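PDB 2O3I: DUF917 domain-containing protein from Chromobacterium violaceum, which is of unknown function but belongs to the S-Me-THD-like family, with regions matching both its N-terminal and its C-terminal domain. Local coordinates for residues A[82-87]-A[121-126]; A[89-94]-A[99-104]. The protein carries 2 engineered substitutions. All coordinates share one frame; numbering follows the deposited sequence.

Interaction 1 of 2, residues A[82-87]-A[121-126]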
# COMPACT_ATOMS: atom_id res chain seq x y z
N GLY A 82 1.78 -12.02 14.38
CA GLY A 82 2.18 -11.27 13.20
C GLY A 82 3.66 -11.40 12.86
O GLY A 82 4.00 -11.83 11.76
N PRO A 83 4.56 -11.03 13.79
CA PRO A 83 6.00 -11.13 13.54
C PRO A 83 6.44 -12.57 13.23
O PRO A 83 7.26 -12.80 12.35
CB PRO A 83 6.61 -10.61 14.84
CG PRO A 83 5.63 -9.56 15.26
CD PRO A 83 4.30 -10.26 15.02
N VAL A 84 5.88 -13.53 13.95
CA VAL A 84 6.21 -14.93 13.72
C VAL A 84 5.83 -15.30 12.29
O VAL A 84 6.61 -15.93 11.55
CB VAL A 84 5.46 -15.85 14.72
CG1 VAL A 84 5.59 -17.30 14.29
CG2 VAL A 84 6.03 -15.68 16.11
N GLU A 85 4.63 -14.90 11.88
CA GLU A 85 4.16 -15.22 10.53
C GLU A 85 4.99 -14.51 9.45
O GLU A 85 5.23 -15.07 8.38
CB GLU A 85 2.68 -14.84 10.40
CG GLU A 85 1.98 -15.58 9.29
CD GLU A 85 1.87 -17.07 9.56
OE1 GLU A 85 2.10 -17.86 8.63
OE2 GLU A 85 1.55 -17.44 10.71
N ALA A 86 5.42 -13.27 9.73
CA ALA A 86 6.23 -12.50 8.78
C ALA A 86 7.61 -13.14 8.62
O ALA A 86 8.12 -13.27 7.50
CB ALA A 86 6.37 -11.05 9.26
N ALA A 87 8.20 -13.52 9.74
CA ALA A 87 9.52 -14.15 9.73
C ALA A 87 9.45 -15.51 9.01
O ALA A 87 10.42 -15.93 8.38
CB ALA A 87 10.04 -14.33 11.17
N ALA A 121 12.44 -15.75 17.64
CA ALA A 121 13.55 -16.69 17.56
C ALA A 121 13.22 -17.98 18.34
O ALA A 121 13.45 -19.09 17.86
CB ALA A 121 14.82 -16.05 18.12
N ALA A 122 12.68 -17.82 19.54
CA ALA A 122 12.30 -18.95 20.38
C ALA A 122 11.26 -19.80 19.68
O ALA A 122 11.28 -21.03 19.74
CB ALA A 122 11.75 -18.46 21.71
N LYS A 123 10.33 -19.13 19.00
CA LYS A 123 9.25 -19.79 18.29
C LYS A 123 9.70 -20.53 17.02
O LYS A 123 9.19 -21.60 16.70
CB LYS A 123 8.19 -18.75 17.92
CG LYS A 123 7.04 -19.27 17.06
CD LYS A 123 6.18 -20.29 17.81
CE LYS A 123 4.95 -20.69 16.99
NZ LYS A 123 4.17 -21.72 17.71
N LEU A 124 10.67 -19.96 16.31
CA LEU A 124 11.13 -20.57 15.07
C LEU A 124 12.46 -21.31 15.16
O LEU A 124 12.92 -21.89 14.17
CB LEU A 124 11.23 -19.50 13.99
CG LEU A 124 9.93 -18.73 13.72
CD1 LEU A 124 10.16 -17.75 12.58
CD2 LEU A 124 8.81 -19.69 13.37
N GLY A 125 13.07 -21.30 16.34
CA GLY A 125 14.34 -21.98 16.51
C GLY A 125 15.50 -21.22 15.90
O GLY A 125 16.44 -21.81 15.36
N LEU A 126 15.44 -19.89 15.97
CA LEU A 126 16.50 -19.05 15.42
C LEU A 126 17.28 -18.40 16.54
O LEU A 126 16.97 -18.57 17.72
CB LEU A 126 15.90 -17.96 14.53
CG LEU A 126 14.82 -18.39 13.52
CD1 LEU A 126 14.22 -17.15 12.87
CD2 LEU A 126 15.42 -19.30 12.47

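Interaction 2 of 2, residues A[89-94]-A[99-104]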
# COMPACT_ATOMS: atom_id res chain seq x y z
N ALA A 89 7.46 -16.16 6.51
CA ALA A 89 7.36 -15.86 5.09
C ALA A 89 8.79 -15.64 4.59
O ALA A 89 9.17 -16.15 3.53
CB ALA A 89 6.51 -14.61 4.88
N ALA A 90 9.59 -14.91 5.36
CA ALA A 90 10.97 -14.63 4.98
C ALA A 90 11.79 -15.91 4.94
O ALA A 90 12.65 -16.09 4.07
CB ALA A 90 11.59 -13.63 5.95
N ARG A 91 11.53 -16.81 5.88
CA ARG A 91 12.24 -18.08 5.93
C ARG A 91 11.88 -18.95 4.72
O ARG A 91 12.74 -19.59 4.12
CB ARG A 91 11.89 -18.84 7.21
CG ARG A 91 12.36 -20.29 7.22
CD ARG A 91 12.00 -20.98 8.53
NE ARG A 91 13.19 -21.28 9.31
CZ ARG A 91 13.17 -21.74 10.56
NH1 ARG A 91 12.02 -21.95 11.18
NH2 ARG A 91 14.31 -21.99 11.19
N GLN A 92 10.59 -18.96 4.37
CA GLN A 92 10.14 -19.74 3.22
C GLN A 92 10.79 -19.22 1.93
O GLN A 92 11.24 -20.00 1.08
CB GLN A 92 8.62 -19.68 3.10
CG GLN A 92 8.07 -20.44 1.90
CD GLN A 92 6.56 -20.35 1.78
OE1 GLN A 92 5.82 -20.99 2.53
NE2 GLN A 92 6.09 -19.53 0.84
N ARG A 93 10.85 -17.90 1.79
CA ARG A 93 11.45 -17.32 0.61
C ARG A 93 12.92 -17.69 0.53
O ARG A 93 13.42 -18.03 -0.55
CB ARG A 93 11.31 -15.79 0.62
CG ARG A 93 11.99 -15.12 -0.54
CD ARG A 93 11.40 -15.57 -1.87
NE ARG A 93 10.56 -14.52 -2.44
CZ ARG A 93 9.37 -14.17 -1.97
NH1 ARG A 93 8.86 -14.79 -0.91
NH2 ARG A 93 8.70 -13.18 -2.52
N LEU A 94 13.61 -17.64 1.66
CA LEU A 94 15.03 -17.98 1.69
C LEU A 94 15.21 -19.45 1.35
O LEU A 94 16.17 -19.82 0.67
CB LEU A 94 15.61 -17.68 3.07
CG LEU A 94 15.87 -16.20 3.38
CD1 LEU A 94 16.16 -16.04 4.86
CD2 LEU A 94 17.02 -15.66 2.52
N ARG A 99 18.65 -21.10 0.62
CA ARG A 99 19.34 -20.61 1.81
C ARG A 99 18.53 -20.83 3.08
O ARG A 99 17.32 -21.05 3.04
CB ARG A 99 19.71 -19.13 1.63
CG ARG A 99 20.79 -18.96 0.57
CD ARG A 99 21.37 -17.56 0.54
NE ARG A 99 22.29 -17.28 1.64
CZ ARG A 99 23.49 -17.83 1.79
NH1 ARG A 99 23.94 -18.72 0.91
NH2 ARG A 99 24.26 -17.47 2.81
N LYS A 100 19.22 -20.80 4.22
CA LYS A 100 18.54 -21.03 5.50
C LYS A 100 18.45 -19.79 6.38
O LYS A 100 19.45 -19.11 6.62
CB LYS A 100 19.24 -22.16 6.26
N LEU A 101 17.25 -19.50 6.87
CA LEU A 101 17.06 -18.37 7.77
C LEU A 101 17.48 -18.91 9.13
O LEU A 101 16.95 -19.92 9.58
CB LEU A 101 15.58 -17.96 7.80
CG LEU A 101 15.11 -16.60 8.34
CD1 LEU A 101 14.11 -16.84 9.46
CD2 LEU A 101 16.26 -15.75 8.82
N ALA A 102 18.44 -18.25 9.76
CA ALA A 102 18.93 -18.70 11.07
C ALA A 102 18.96 -17.59 12.12
O ALA A 102 19.17 -17.84 13.31
CB ALA A 102 20.33 -19.31 10.93
N TYR A 103 18.77 -16.35 11.69
CA TYR A 103 18.83 -15.26 12.64
C TYR A 103 17.77 -14.18 12.44
O TYR A 103 17.32 -13.94 11.32
CB TYR A 103 20.22 -14.62 12.61
CG TYR A 103 21.37 -15.60 12.68
CD1 TYR A 103 22.10 -15.94 11.54
CD2 TYR A 103 21.74 -16.19 13.89
CE1 TYR A 103 23.17 -16.85 11.59
CE2 TYR A 103 22.80 -17.10 13.97
CZ TYR A 103 23.52 -17.42 12.81
OH TYR A 103 24.56 -18.33 12.87
N VAL A 104 17.38 -13.56 13.54
CA VAL A 104 16.43 -12.45 13.52
C VAL A 104 17.16 -11.33 14.23
O VAL A 104 18.13 -11.57 14.94
CB VAL A 104 15.11 -12.76 14.27
CG1 VAL A 104 14.23 -13.64 13.42
CG2 VAL A 104 15.41 -13.44 15.60

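Interaction 1 of 2, residues A[82-87]-A[121-126]
Val84, on the first turns of helix 81-96, and Lys123, in the last turn of helix 111-124, bring the two backbones together, with the CA atom of Val84 7.3 Å from the CA atom of Lys123. The helices are neighbours in a run of beta-alpha-beta crossovers: helix 81-96 connects strand 61-69 to strand 101-105, and helix 111-124 connects that strand to 127-129, all three strands being parallel. Their contact illustrates how two crossover helices can pack through a few small apolar groups, without a hydrogen bond across the interface and with 176 Å² buried between the segments.

Val84 carries most of the contact on its side. Its CG1 lies 3.7 Å from CG of Lys123 and its CG2 is almost as near, so the lysine methylene rests against both methyls, the two side chains meeting at about a right angle. CG1 stands anti to the backbone N (chi1 168°), a rotation that also turns it to the fork of Leu124, whose CD2 is 4.1 Å from Val84 CG1. The other prong of that fork, CD1, touches Ala87 CB at 3.7 Å, one helical turn beyond Val84. Leu124 thus spreads its two methyls over two residues one turn apart on the facing helix, where Val120, one turn earlier on its own helix, also packs.

Only the root of Lys123 belongs to this apolar patch. A bend at chi2 (66°) takes the amine away from helix 81-96 to Tyr43, where it makes a hydrogen bond with the carbonyl oxygen and a cation-pi contact with the ring. Just past Leu124, Gly125 takes a positive phi (76°) and the chain leaves the helix; the turn is closed by Leu126 N donating to Ala121 O at 2.9 Å.

Interaction 2 of 2, residues A[89-94]-A[99-104]
Arg91 and Leu94 pack on Leu101 in a helix-to-strand contact at the return of a beta-alpha-beta crossover, where helix 81-96 ends and the chain turns back into parallel strand 101-105 of the mixed sheet. It is a compact example of a helix laid on the strand that follows it: 302 Å² are buried between the segments, and a backbone bond closes the turn while Leu101 packs on the helix through Arg91 and Leu94.

Leu101 points from the strand toward the helix. Leu94 reaches it with CD1, which sits 3.6 Å from Leu101 CB and nearly as close to CG, pressing on the root of the side chain. From one turn earlier on the helix, Arg91 crosses Leu101 at about a right angle, its CB 3.7 Å from Leu101 CD1. Leu101 thus meets two residues three apart on the same helical face, while Val63 of the adjoining strand and Leu126 extend the apolar surroundings.

With CG anti to the backbone N (chi1 169°), CB and CG of Arg91 lie against Leu101, and the chain runs on, extended at chi2, before bending at chi3. This brings the guanidinium near the backbone of Leu101 and to the end of helix 111-124. NH2 is 3.7 Å from Leu101 O, too long for a hydrogen bond and oblique to the group; the polar end finds its partner in Leu124 instead. Arg99, at the more exposed end of the contact, sends its side chain away from the helix, and its NE forms a salt bridge with Asp61. Its backbone does the joining: Arg99 N donates to Leu94 O at 2.8 Å.

Overall arrangement
Both interactions draw on helix 81-96, interaction 1 near its start and interaction 2 toward its end, and their centres are about 10 Å apart. Along the chain, interaction 2 is nested within the loop that interaction 1 closes. Arg91 joins them: its NH1 lies 3.1 Å from Leu124 O, a hydrogen bond to the end of helix 111-124. Leu126, just beyond that end, packs against strand 101-105, with its CB 3.5 Å from Ala102 O. The pair thus ties successive crossover helices to the strand that separates them in the sequence. The centres of interactions 1 and 2 lie about 18 and 22 Å from the centre of the chain.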